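Local coordinates for uncharacterized protein (Agrobacterium tumefaciens, PDB 3D01) that is of unknown function but belongs to the YjgF/chorismate mutase-like family of putative endoribonucleases and assembles from three copies of the chain, at residues 52-56 / 57-61; 62-65 / 66-70; 82-85 / 86-90; 126-129 / 130-134. One frame throughout, in Å; residues are numbered along the deposited sequence.

Contact 1: residues 52-56 / 57-61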
ATOM      1  N   PRO I  52     -17.553  -0.902   2.505  1.00 19.13           N
ATOM      2  CA  PRO I  52     -18.601  -0.002   3.014  1.00 19.90           C
ATOM      3  C   PRO I  52     -19.760  -0.744   3.685  1.00 20.16           C
ATOM      4  O   PRO I  52     -20.868  -0.759   3.156  1.00 20.00           O
ATOM      5  CB  PRO I  52     -19.048   0.793   1.767  1.00 20.11           C
ATOM      6  CG  PRO I  52     -18.604  -0.028   0.611  1.00 20.38           C
ATOM      7  CD  PRO I  52     -17.551  -1.009   1.036  1.00 18.54           C
HETATM    8  N   MSE I  53     -19.458  -1.358   4.836  1.00 21.29           N
HETATM    9  CA  MSE I  53     -20.393  -2.206   5.581  1.00 23.40           C
HETATM   10  C   MSE I  53     -21.296  -1.360   6.457  1.00 24.07           C
HETATM   11  O   MSE I  53     -20.819  -0.537   7.240  1.00 24.05           O
HETATM   12  CB  MSE I  53     -19.633  -3.143   6.529  1.00 25.07           C
HETATM   13  CG  MSE I  53     -18.580  -3.996   5.921  1.00 29.73           C
HETATM   14 SE   MSE I  53     -19.410  -5.067   4.536  1.00 46.93          SE
HETATM   15  CE  MSE I  53     -20.711  -5.983   5.666  1.00 35.45           C
ATOM     16  N   GLU I  54     -22.599  -1.594   6.339  1.00 24.78           N
ATOM     17  CA  GLU I  54     -23.606  -0.935   7.151  1.00 26.65           C
ATOM     18  C   GLU I  54     -24.655  -2.020   7.426  1.00 26.33           C
ATOM     19  O   GLU I  54     -25.138  -2.648   6.489  1.00 25.71           O
ATOM     20  CB  GLU I  54     -24.228   0.247   6.395  1.00 26.34           C
ATOM     21  CG  GLU I  54     -25.005   1.197   7.308  1.00 28.07           C
ATOM     22  CD  GLU I  54     -25.456   2.489   6.636  1.00 30.78           C
ATOM     23  OE1 GLU I  54     -25.820   2.467   5.434  1.00 37.90           O
ATOM     24  OE2 GLU I  54     -25.492   3.535   7.333  1.00 39.93           O
ATOM     25  N   SER I  55     -24.939  -2.291   8.706  1.00 27.43           N
ATOM     26  CA  SER I  55     -25.881  -3.357   9.096  1.00 27.60           C
ATOM     27  C   SER I  55     -25.515  -4.703   8.531  1.00 27.07           C
ATOM     28  O   SER I  55     -26.375  -5.474   8.105  1.00 28.04           O
ATOM     29  CB  SER I  55     -27.295  -3.006   8.654  1.00 28.59           C
ATOM     30  OG  SER I  55     -27.629  -1.723   9.139  1.00 29.98           O
ATOM     31  N   GLY I  56     -24.233  -4.987   8.512  1.00 26.84           N
ATOM     32  CA  GLY I  56     -23.757  -6.244   8.022  1.00 26.96           C
ATOM     33  C   GLY I  56     -23.928  -6.444   6.523  1.00 27.21           C
ATOM     34  O   GLY I  56     -23.860  -7.569   6.062  1.00 28.48           O
ATOM     35  N   LYS I  57     -24.154  -5.371   5.768  1.00 26.63           N
ATOM     36  CA  LYS I  57     -24.329  -5.483   4.323  1.00 26.24           C
ATOM     37  C   LYS I  57     -23.388  -4.514   3.643  1.00 24.79           C
ATOM     38  O   LYS I  57     -23.094  -3.472   4.193  1.00 23.80           O
ATOM     39  CB  LYS I  57     -25.758  -5.112   3.921  1.00 26.59           C
ATOM     40  CG  LYS I  57     -26.862  -6.019   4.495  1.00 29.30           C
ATOM     41  CD  LYS I  57     -28.203  -5.439   4.116  1.00 29.85           C
ATOM     42  CE  LYS I  57     -29.371  -6.033   4.900  1.00 32.84           C
ATOM     43  NZ  LYS I  57     -29.597  -5.254   6.158  1.00 37.54           N
ATOM     44  N   ILE I  58     -22.959  -4.847   2.429  1.00 23.13           N
ATOM     45  CA  ILE I  58     -22.137  -3.933   1.630  1.00 23.55           C
ATOM     46  C   ILE I  58     -23.099  -2.909   1.068  1.00 22.17           C
ATOM     47  O   ILE I  58     -23.863  -3.211   0.155  1.00 23.62           O
ATOM     48  CB  ILE I  58     -21.416  -4.631   0.464  1.00 22.98           C
ATOM     49  CG1 ILE I  58     -20.543  -5.792   0.938  1.00 26.12           C
ATOM     50  CG2 ILE I  58     -20.619  -3.595  -0.343  1.00 21.58           C
ATOM     51  CD1 ILE I  58     -19.236  -5.410   1.492  1.00 29.70           C
ATOM     52  N   ALA I  59     -23.044  -1.690   1.589  1.00 21.06           N
ATOM     53  CA  ALA I  59     -24.032  -0.656   1.313  1.00 20.08           C
ATOM     54  C   ALA I  59     -23.950  -0.018  -0.060  1.00 19.34           C
ATOM     55  O   ALA I  59     -24.951   0.477  -0.553  1.00 20.41           O
ATOM     56  CB  ALA I  59     -23.951   0.449   2.378  1.00 21.36           C
ATOM     57  N   VAL I  60     -22.768  -0.007  -0.671  1.00 17.81           N
ATOM     58  CA  VAL I  60     -22.580   0.666  -1.962  1.00 17.31           C
ATOM     59  C   VAL I  60     -21.695  -0.249  -2.845  1.00 16.35           C
ATOM     60  O   VAL I  60     -20.592  -0.594  -2.483  1.00 16.42           O
ATOM     61  CB  VAL I  60     -21.915   2.041  -1.821  1.00 16.41           C
ATOM     62  CG1 VAL I  60     -21.844   2.786  -3.208  1.00 15.71           C
ATOM     63  CG2 VAL I  60     -22.616   2.908  -0.756  1.00 16.27           C
ATOM     64  N   THR I  61     -22.263  -0.644  -3.979  1.00 17.14           N
ATOM     65  CA  THR I  61     -21.671  -1.604  -4.881  1.00 16.80           C
ATOM     66  C   THR I  61     -21.689  -1.114  -6.319  1.00 16.19           C
ATOM     67  O   THR I  61     -22.535  -0.318  -6.745  1.00 16.01           O
ATOM     68  CB  THR I  61     -22.422  -2.954  -4.865  1.00 18.07           C
ATOM     69  OG1 THR I  61     -23.804  -2.727  -5.204  1.00 19.25           O
ATOM     70  CG2 THR I  61     -22.297  -3.657  -3.478  1.00 17.50           C
TER
HETATM   71  O   HOH W   1     -28.028  -7.702   7.753  1.00 41.29           O
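M53 and I58 meet because both side chains send their first branch beside the backbone N, M53 with CG at chi1 -55° and I58 with CG1 at chi1 -56°; M53 then bends again at its next two bonds. The fold brings CE back over the opposite strand, 3.5 Å from K57 N, and lays SE across I58, 3.8 Å from its CG1. The modelled approach of SE to I58 CD1 is shorter still, too short to be trusted. M53 is present as selenomethionine; a long, flexible selenoether chain, like the branched I58, suits this partly exposed face of a strand pair. M53 and I58 form a non-hydrogen-bonded antiparallel pair, and beside it M53 CA makes a CH...O contact with K57 O at 3.3 Å.

The strands form a tight beta hairpin, 44-54 with 57-58, closed by a type I' turn from E54 to K57. Both corner residues, S55 and G56, have positive phi, as a type I' turn requires; glycine takes this readily at G56. E54 N donates to K57 O at 2.9 Å, in the carbonyl plane, whereas the return bond from K57 N to E54 O (3.0 Å) arrives well above the plane of its acceptor. One step on, A59 N reaches P52 O at 2.8 Å, extending the pairing past the strand end. P52 rests on C80 and A59 on L79, both of helix 70-91. K57 bends at its last torsion (chi4 89°), and NZ lies near S55, where a water donates to S55 O and accepts weakly from NZ.

Contact 2: residues 62-65 / 66-70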
ATOM      1  N   GLY I  62     -20.749  -1.645  -7.090  1.00 15.77           N
ATOM      2  CA  GLY I  62     -20.586  -1.255  -8.488  1.00 15.56           C
ATOM      3  C   GLY I  62     -19.500  -0.208  -8.709  1.00 14.63           C
ATOM      4  O   GLY I  62     -18.761   0.200  -7.779  1.00 14.08           O
ATOM      5  N   LEU I  63     -19.376   0.175  -9.973  1.00 14.26           N
ATOM      6  CA  LEU I  63     -18.293   1.016 -10.436  1.00 12.73           C
ATOM      7  C   LEU I  63     -18.689   2.443 -10.397  1.00 13.03           C
ATOM      8  O   LEU I  63     -19.740   2.855 -10.913  1.00 13.27           O
ATOM      9  CB  LEU I  63     -17.877   0.693 -11.869  1.00 12.61           C
ATOM     10  CG  LEU I  63     -17.508  -0.741 -12.178  1.00 13.98           C
ATOM     11  CD1 LEU I  63     -17.182  -0.963 -13.703  1.00 14.97           C
ATOM     12  CD2 LEU I  63     -16.351  -1.143 -11.305  1.00 14.18           C
ATOM     13  N   VAL I  64     -17.820   3.218  -9.807  1.00 13.84           N
ATOM     14  CA  VAL I  64     -17.970   4.649  -9.838  1.00 14.40           C
ATOM     15  C   VAL I  64     -17.785   5.156 -11.303  1.00 14.82           C
ATOM     16  O   VAL I  64     -16.796   4.818 -12.008  1.00 14.89           O
ATOM     17  CB  VAL I  64     -16.991   5.306  -8.861  1.00 15.05           C
ATOM     18  CG1 VAL I  64     -17.306   6.754  -8.759  1.00 13.97           C
ATOM     19  CG2 VAL I  64     -17.007   4.574  -7.443  1.00 13.60           C
ATOM     20  N   GLY I  65     -18.753   5.946 -11.746  1.00 14.80           N
ATOM     21  CA  GLY I  65     -18.833   6.409 -13.130  1.00 15.20           C
ATOM     22  C   GLY I  65     -19.746   5.555 -13.993  1.00 15.64           C
ATOM     23  O   GLY I  65     -20.023   5.904 -15.152  1.00 16.19           O
ATOM     24  N   ARG I  66     -20.225   4.441 -13.434  1.00 15.65           N
ATOM     25  CA  ARG I  66     -21.191   3.593 -14.135  1.00 15.91           C
ATOM     26  C   ARG I  66     -22.396   3.285 -13.275  1.00 15.66           C
ATOM     27  O   ARG I  66     -23.491   3.564 -13.687  1.00 15.73           O
ATOM     28  CB  ARG I  66     -20.545   2.315 -14.640  1.00 15.66           C
ATOM     29  CG  ARG I  66     -21.505   1.350 -15.292  1.00 16.27           C
ATOM     30  CD  ARG I  66     -20.858   0.075 -15.817  1.00 15.28           C
ATOM     31  NE  ARG I  66     -21.898  -0.725 -16.429  1.00 15.34           N
ATOM     32  CZ  ARG I  66     -22.405  -0.524 -17.640  1.00 14.77           C
ATOM     33  NH1 ARG I  66     -21.861   0.338 -18.474  1.00 12.28           N
ATOM     34  NH2 ARG I  66     -23.446  -1.250 -18.031  1.00 15.67           N
ATOM     35  N   ASP I  67     -22.174   2.660 -12.120  1.00 16.40           N
ATOM     36  CA  ASP I  67     -23.245   2.205 -11.236  1.00 16.54           C
ATOM     37  C   ASP I  67     -23.553   3.211 -10.124  1.00 17.07           C
ATOM     38  O   ASP I  67     -24.695   3.296  -9.640  1.00 16.70           O
ATOM     39  CB  ASP I  67     -22.834   0.886 -10.618  1.00 15.82           C
ATOM     40  CG  ASP I  67     -22.600  -0.183 -11.660  1.00 16.82           C
ATOM     41  OD1 ASP I  67     -23.541  -0.465 -12.440  1.00 17.30           O
ATOM     42  OD2 ASP I  67     -21.481  -0.716 -11.709  1.00 17.41           O
ATOM     43  N   VAL I  68     -22.529   3.957  -9.735  1.00 16.36           N
ATOM     44  CA  VAL I  68     -22.602   4.910  -8.619  1.00 17.61           C
ATOM     45  C   VAL I  68     -21.950   6.210  -9.015  1.00 18.22           C
ATOM     46  O   VAL I  68     -21.004   6.238  -9.798  1.00 16.17           O
ATOM     47  CB  VAL I  68     -21.938   4.334  -7.328  1.00 18.92           C
ATOM     48  CG1 VAL I  68     -22.541   2.943  -7.065  1.00 20.30           C
ATOM     49  CG2 VAL I  68     -20.516   4.231  -7.431  1.00 19.59           C
ATOM     50  N   ASP I  69     -22.512   7.290  -8.497  1.00 18.33           N
ATOM     51  CA  ASP I  69     -21.973   8.619  -8.720  1.00 18.85           C
ATOM     52  C   ASP I  69     -21.044   9.029  -7.571  1.00 18.57           C
ATOM     53  O   ASP I  69     -20.865   8.285  -6.619  1.00 18.01           O
ATOM     54  CB  ASP I  69     -23.115   9.637  -8.923  1.00 19.63           C
ATOM     55  CG  ASP I  69     -24.008   9.866  -7.680  1.00 21.33           C
ATOM     56  OD1 ASP I  69     -23.736   9.401  -6.565  1.00 20.87           O
ATOM     57  OD2 ASP I  69     -25.041  10.564  -7.867  1.00 28.07           O
ATOM     58  N   VAL I  70     -20.481  10.233  -7.662  1.00 18.97           N
ATOM     59  CA  VAL I  70     -19.485  10.641  -6.697  1.00 18.61           C
ATOM     60  C   VAL I  70     -20.095  10.732  -5.290  1.00 18.43           C
ATOM     61  O   VAL I  70     -19.485  10.267  -4.297  1.00 18.86           O
ATOM     62  CB  VAL I  70     -18.764  11.935  -7.103  1.00 18.27           C
ATOM     63  CG1 VAL I  70     -17.917  12.467  -5.926  1.00 17.08           C
ATOM     64  CG2 VAL I  70     -17.886  11.669  -8.345  1.00 18.37           C
TER
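The carboxylate of D67 and the peptide plane of L63 are the flat groups that organise this loop. D67 OD2 accepts from L63 N at 2.9 Å through the lone pair pointing away from its other oxygen, and the bond is nearly straight, at 173°. The carbonyl of L63 is gripped three times: D67 N lies in its plane at 2.7 Å from L63 O, while R66 N (3.0 Å) and V68 N (3.2 Å) stand off its two opposite faces. Beta-, alpha- and pi-turn bonds thus share one acceptor, rolling the chain into a compact loop just ahead of helix 70-91.

Two glycines make the curl possible. G62 sits tightly against D67, whose OD2 is 3.4 Å from G62 CA, at backbone angles that by themselves call for glycine, and G65 likewise has backbone angles that call for glycine. D67, short enough to reach back to a main-chain N, belongs with T61 and N152 to a ligand pocket. The side chain of D67 is about 4 Å from the bound PG5, probably a crystallisation additive. Further along, D69 occupies the N-cap position, its OD1 accepting from S72 N.

The apolar side chains pack on the neighbouring strand and loops. L63 lies on A110 and V112 and on P113 of the second subunit, and V64 on V109 and F115. V64 and V68 join by a single backbone bridge, V68 placing CG2 between its backbone N and carbonyl carbon, where it meets V64 CG2 at 3.5 Å. Beside them G65 N donates to V68 O at 3.0 Å, nearly along the C=O axis.

Contact 3: residues 82-85 / 86-90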
ATOM      1  N   VAL I  82     -15.680   4.461   8.811  1.00 17.63           N
ATOM      2  CA  VAL I  82     -16.345   4.072  10.092  1.00 17.87           C
ATOM      3  C   VAL I  82     -15.926   2.637  10.484  1.00 18.31           C
ATOM      4  O   VAL I  82     -15.651   2.321  11.647  1.00 18.73           O
ATOM      5  CB  VAL I  82     -17.901   4.214   9.985  1.00 17.91           C
ATOM      6  CG1 VAL I  82     -18.644   3.510  11.165  1.00 19.42           C
ATOM      7  CG2 VAL I  82     -18.321   5.699   9.840  1.00 18.48           C
ATOM      8  N   ASN I  83     -15.836   1.753   9.494  1.00 18.30           N
ATOM      9  CA  ASN I  83     -15.360   0.409   9.744  1.00 18.26           C
ATOM     10  C   ASN I  83     -13.895   0.395  10.162  1.00 18.35           C
ATOM     11  O   ASN I  83     -13.516  -0.366  11.041  1.00 18.54           O
ATOM     12  CB  ASN I  83     -15.640  -0.495   8.533  1.00 19.47           C
ATOM     13  CG  ASN I  83     -17.104  -0.873   8.432  1.00 20.34           C
ATOM     14  OD1 ASN I  83     -17.907  -0.228   7.741  1.00 25.68           O
ATOM     15  ND2 ASN I  83     -17.464  -1.893   9.139  1.00 21.58           N
ATOM     16  N   ILE I  84     -13.087   1.284   9.596  1.00 17.68           N
ATOM     17  CA  ILE I  84     -11.699   1.435  10.051  1.00 17.61           C
ATOM     18  C   ILE I  84     -11.734   1.837  11.519  1.00 17.65           C
ATOM     19  O   ILE I  84     -11.077   1.218  12.329  1.00 17.64           O
ATOM     20  CB  ILE I  84     -10.883   2.477   9.226  1.00 17.22           C
ATOM     21  CG1 ILE I  84     -10.537   1.903   7.831  1.00 17.67           C
ATOM     22  CG2 ILE I  84      -9.565   2.847   9.938  1.00 17.39           C
ATOM     23  CD1 ILE I  84      -9.996   2.938   6.856  1.00 17.58           C
ATOM     24  N   LEU I  85     -12.534   2.845  11.850  1.00 18.64           N
ATOM     25  CA  LEU I  85     -12.614   3.317  13.262  1.00 19.08           C
ATOM     26  C   LEU I  85     -13.088   2.212  14.226  1.00 19.51           C
ATOM     27  O   LEU I  85     -12.587   2.105  15.363  1.00 19.90           O
ATOM     28  CB  LEU I  85     -13.482   4.556  13.345  1.00 20.10           C
ATOM     29  CG  LEU I  85     -12.918   5.816  12.688  1.00 20.73           C
ATOM     30  CD1 LEU I  85     -13.952   6.983  12.759  1.00 20.62           C
ATOM     31  CD2 LEU I  85     -11.583   6.200  13.346  1.00 21.81           C
ATOM     32  N   ALA I  86     -14.039   1.388  13.777  1.00 19.60           N
ATOM     33  CA  ALA I  86     -14.489   0.243  14.564  1.00 19.97           C
ATOM     34  C   ALA I  86     -13.352  -0.744  14.836  1.00 20.49           C
ATOM     35  O   ALA I  86     -13.223  -1.242  15.943  1.00 20.65           O
ATOM     36  CB  ALA I  86     -15.684  -0.457  13.907  1.00 20.00           C
ATOM     37  N   GLN I  87     -12.489  -1.012  13.856  1.00 20.30           N
ATOM     38  CA  GLN I  87     -11.362  -1.927  14.082  1.00 20.79           C
ATOM     39  C   GLN I  87     -10.318  -1.311  15.004  1.00 20.83           C
ATOM     40  O   GLN I  87      -9.736  -1.991  15.836  1.00 20.96           O
ATOM     41  CB  GLN I  87     -10.691  -2.286  12.753  1.00 21.46           C
ATOM     42  CG  GLN I  87     -11.628  -3.014  11.781  1.00 23.14           C
ATOM     43  CD  GLN I  87     -12.142  -4.356  12.259  1.00 26.51           C
ATOM     44  OE1 GLN I  87     -11.664  -4.942  13.236  1.00 27.08           O
ATOM     45  NE2 GLN I  87     -13.120  -4.872  11.533  1.00 31.49           N
ATOM     46  N   VAL I  88     -10.069  -0.018  14.840  1.00 21.24           N
ATOM     47  CA  VAL I  88      -9.115   0.664  15.682  1.00 21.37           C
ATOM     48  C   VAL I  88      -9.631   0.652  17.126  1.00 22.04           C
ATOM     49  O   VAL I  88      -8.860   0.418  18.042  1.00 22.10           O
ATOM     50  CB  VAL I  88      -8.875   2.116  15.248  1.00 21.97           C
ATOM     51  CG1 VAL I  88      -7.910   2.788  16.207  1.00 22.07           C
ATOM     52  CG2 VAL I  88      -8.333   2.188  13.785  1.00 19.41           C
ATOM     53  N   LYS I  89     -10.911   0.922  17.311  1.00 22.33           N
ATOM     54  CA  LYS I  89     -11.509   0.870  18.663  1.00 23.37           C
ATOM     55  C   LYS I  89     -11.290  -0.497  19.308  1.00 23.69           C
ATOM     56  O   LYS I  89     -10.896  -0.577  20.498  1.00 24.44           O
ATOM     57  CB  LYS I  89     -13.006   1.195  18.607  1.00 23.71           C
ATOM     58  CG  LYS I  89     -13.645   1.294  20.005  1.00 23.55           C
ATOM     59  CD  LYS I  89     -15.083   1.742  19.937  1.00 24.47           C
ATOM     60  CE  LYS I  89     -15.731   1.673  21.352  1.00 25.22           C
ATOM     61  NZ  LYS I  89     -17.164   1.932  21.297  1.00 26.06           N
ATOM     62  N   ALA I  90     -11.558  -1.562  18.554  1.00 23.68           N
ATOM     63  CA  ALA I  90     -11.281  -2.933  18.986  1.00 24.28           C
ATOM     64  C   ALA I  90      -9.807  -3.148  19.362  1.00 24.93           C
ATOM     65  O   ALA I  90      -9.480  -3.720  20.434  1.00 24.21           O
ATOM     66  CB  ALA I  90     -11.718  -3.932  17.911  1.00 24.69           C
TER
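I84 and V88 touch one turn apart on helix 70-91, CG2 against CG2 at 4.1 Å, their branches crossing at an angle. This is an alpha-helical i to i+4 pairing, in a helix that packs against the mixed beta sheet of the YjgF-like fold. V88 has CG1 anti to its backbone N (chi1 178°), which turns CG2 back along the helix to within 3.3 Å of I84 O. A86 CB sits 3.6 Å from both V82 O and N83 O, the small methyl lying close over the preceding turn's carbonyls. Q87 bends at chi2, and its CG comes to 3.3 Å from N83 O.

Beneath these contacts runs the main-chain bonding that fixes the spacing. A86 N donates to V82 O, Q87 N to N83 O, V88 N to I84 O and K89 N to L85 O, each a regular four-residue step.

The next shell belongs to the surrounding fold. I84, buried and apolar, leans on L105, I157 and A159 of the sheet, V88 on I99, and V82 on P26. N83 and Q87 lie against Q50 of strand 44-54, N83 also on P26 and Q87 on P37. K89 suits the partly exposed flank: its fully extended chain carries NZ away to a salt bridge with E15, while at its root K89 CB stays 3.4 Å from L85 O.

Contact 4: residues 126-129 / 130-134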
ATOM      1  N   SER I 126     -11.554  10.865   4.293  1.00 17.14           N
ATOM      2  CA  SER I 126     -10.605  11.796   4.903  1.00 18.07           C
ATOM      3  C   SER I 126     -11.303  12.854   5.742  1.00 18.61           C
ATOM      4  O   SER I 126     -10.863  13.152   6.858  1.00 19.56           O
ATOM      5  CB  SER I 126      -9.723  12.465   3.844  1.00 17.90           C
ATOM      6  OG  SER I 126      -8.978  11.520   3.125  1.00 16.79           O
ATOM      7  N   ASN I 127     -12.384  13.425   5.203  1.00 19.71           N
ATOM      8  CA  ASN I 127     -13.139  14.473   5.900  1.00 19.93           C
ATOM      9  C   ASN I 127     -13.764  13.945   7.207  1.00 20.01           C
ATOM     10  O   ASN I 127     -13.740  14.609   8.266  1.00 20.07           O
ATOM     11  CB  ASN I 127     -14.222  15.013   4.979  1.00 20.66           C
ATOM     12  CG  ASN I 127     -13.672  15.851   3.829  1.00 21.83           C
ATOM     13  OD1 ASN I 127     -12.504  16.277   3.820  1.00 26.23           O
ATOM     14  ND2 ASN I 127     -14.524  16.106   2.854  1.00 26.74           N
ATOM     15  N   LEU I 128     -14.287  12.738   7.139  1.00 20.37           N
ATOM     16  CA  LEU I 128     -14.933  12.116   8.277  1.00 20.63           C
ATOM     17  C   LEU I 128     -13.888  11.860   9.364  1.00 20.84           C
ATOM     18  O   LEU I 128     -14.077  12.221  10.526  1.00 20.72           O
ATOM     19  CB  LEU I 128     -15.689  10.823   7.855  1.00 20.98           C
ATOM     20  CG  LEU I 128     -16.400  10.067   8.992  1.00 20.23           C
ATOM     21  CD1 LEU I 128     -17.600   9.253   8.500  1.00 20.47           C
ATOM     22  CD2 LEU I 128     -15.441   9.185   9.827  1.00 18.35           C
ATOM     23  N   ILE I 129     -12.775  11.253   8.989  1.00 20.65           N
ATOM     24  CA  ILE I 129     -11.699  10.956   9.945  1.00 21.07           C
ATOM     25  C   ILE I 129     -11.065  12.203  10.586  1.00 21.43           C
ATOM     26  O   ILE I 129     -10.876  12.224  11.810  1.00 21.90           O
ATOM     27  CB  ILE I 129     -10.605  10.105   9.280  1.00 21.02           C
ATOM     28  CG1 ILE I 129     -11.182   8.718   8.986  1.00 20.69           C
ATOM     29  CG2 ILE I 129      -9.345  10.089  10.153  1.00 21.30           C
ATOM     30  CD1 ILE I 129     -10.282   7.831   8.184  1.00 21.35           C
ATOM     31  N   ALA I 130     -10.733  13.213   9.780  1.00 21.49           N
ATOM     32  CA  ALA I 130     -10.201  14.473  10.303  1.00 22.00           C
ATOM     33  C   ALA I 130     -11.203  15.190  11.212  1.00 23.24           C
ATOM     34  O   ALA I 130     -10.792  15.742  12.265  1.00 24.16           O
ATOM     35  CB  ALA I 130      -9.760  15.373   9.178  1.00 22.31           C
ATOM     36  N   THR I 131     -12.496  15.163  10.853  1.00 23.06           N
ATOM     37  CA  THR I 131     -13.551  15.772  11.684  1.00 23.74           C
ATOM     38  C   THR I 131     -13.692  15.163  13.081  1.00 23.75           C
ATOM     39  O   THR I 131     -13.741  15.891  14.069  1.00 24.34           O
ATOM     40  CB  THR I 131     -14.926  15.760  10.982  1.00 23.81           C
ATOM     41  OG1 THR I 131     -14.816  16.502   9.768  1.00 23.49           O
ATOM     42  CG2 THR I 131     -16.024  16.387  11.869  1.00 23.96           C
ATOM     43  N   VAL I 132     -13.764  13.847  13.150  1.00 23.16           N
ATOM     44  CA  VAL I 132     -14.009  13.105  14.383  1.00 23.80           C
ATOM     45  C   VAL I 132     -12.774  13.098  15.296  1.00 23.61           C
ATOM     46  O   VAL I 132     -12.916  13.162  16.531  1.00 23.32           O
ATOM     47  CB  VAL I 132     -14.507  11.667  14.022  1.00 24.27           C
ATOM     48  CG1 VAL I 132     -14.407  10.746  15.172  1.00 29.40           C
ATOM     49  CG2 VAL I 132     -15.951  11.730  13.464  1.00 23.91           C
ATOM     50  N   LEU I 133     -11.576  13.082  14.693  1.00 23.32           N
ATOM     51  CA  LEU I 133     -10.324  12.992  15.429  1.00 23.86           C
ATOM     52  C   LEU I 133      -9.599  14.305  15.604  1.00 24.44           C
ATOM     53  O   LEU I 133      -8.702  14.404  16.427  1.00 26.05           O
ATOM     54  CB  LEU I 133      -9.382  11.988  14.759  1.00 23.86           C
ATOM     55  CG  LEU I 133      -9.821  10.519  14.765  1.00 24.82           C
ATOM     56  CD1 LEU I 133      -8.761   9.674  14.022  1.00 25.62           C
ATOM     57  CD2 LEU I 133     -10.086   9.949  16.190  1.00 24.87           C
ATOM     58  N   GLY I 134      -9.948  15.310  14.825  1.00 25.62           N
ATOM     59  CA  GLY I 134      -9.196  16.553  14.799  1.00 26.86           C
ATOM     60  C   GLY I 134      -7.842  16.423  14.136  1.00 27.65           C
ATOM     61  O   GLY I 134      -7.664  15.584  13.232  1.00 26.03           O
TER
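L133 lies beside I129 one helical turn back, the two side chains pointing the same way. L133 CB sits 3.3 Å from I129 O, the carbonyl that also accepts from L133 N. CG, anti to its own carbonyl carbon (chi1 -66°), stays 3.6 Å from the same oxygen. At the tip CD1 leaves the backbone and reaches I129 CG2 at 3.9 Å. Both residues then lean on V102 of strand 99-110, so their apolar branches suit the sheet side of helix 118-133, the helix of a beta-alpha-beta unit between strands 99-110 and 140-146.

On another side L128 and V132 approach more loosely; L128 lies on L18 and V132 on I14 and L21 of helix 3-21. A130 and N127 pack against N34 of the third subunit, a place where the short A130 side chain fits. S126 OG is hydrogen-bonded to H139 NE2 and R141 NH1. At the helix end G134 has positive phi, easy for glycine, and its N makes a weak bond to A130 O.

The exposed T131 turns OG1 beside its own backbone N and donates to N127 O at 2.6 Å, while T131 N donates to the same oxygen at 2.9 Å from the opposite face of its plane. One carbonyl thus holds two donors, which fixes the rotation of the hydroxyl and ties its polarity to the helix backbone.

How the contacts relate
Along the chain the four contacts follow in series, each closing before the next opens, so none nests or crosses. Contact 1 closes the hairpin at the end of strand 44-54, and contact 2, directly after it, curls the loop that leads into helix 70-91; they touch where V60 CG1 lies 3.9 Å from V68 CG1. Contact 3 sits farther along that helix, where M53 of contact 1 packs on N83. Contact 4 ends helix 118-133, and L128 meets V82 and L85 of contact 3, joining the two helices. Contacts 1 and 4 lie on opposite sides of the chain's centre, their nearest atoms about 10 Å apart.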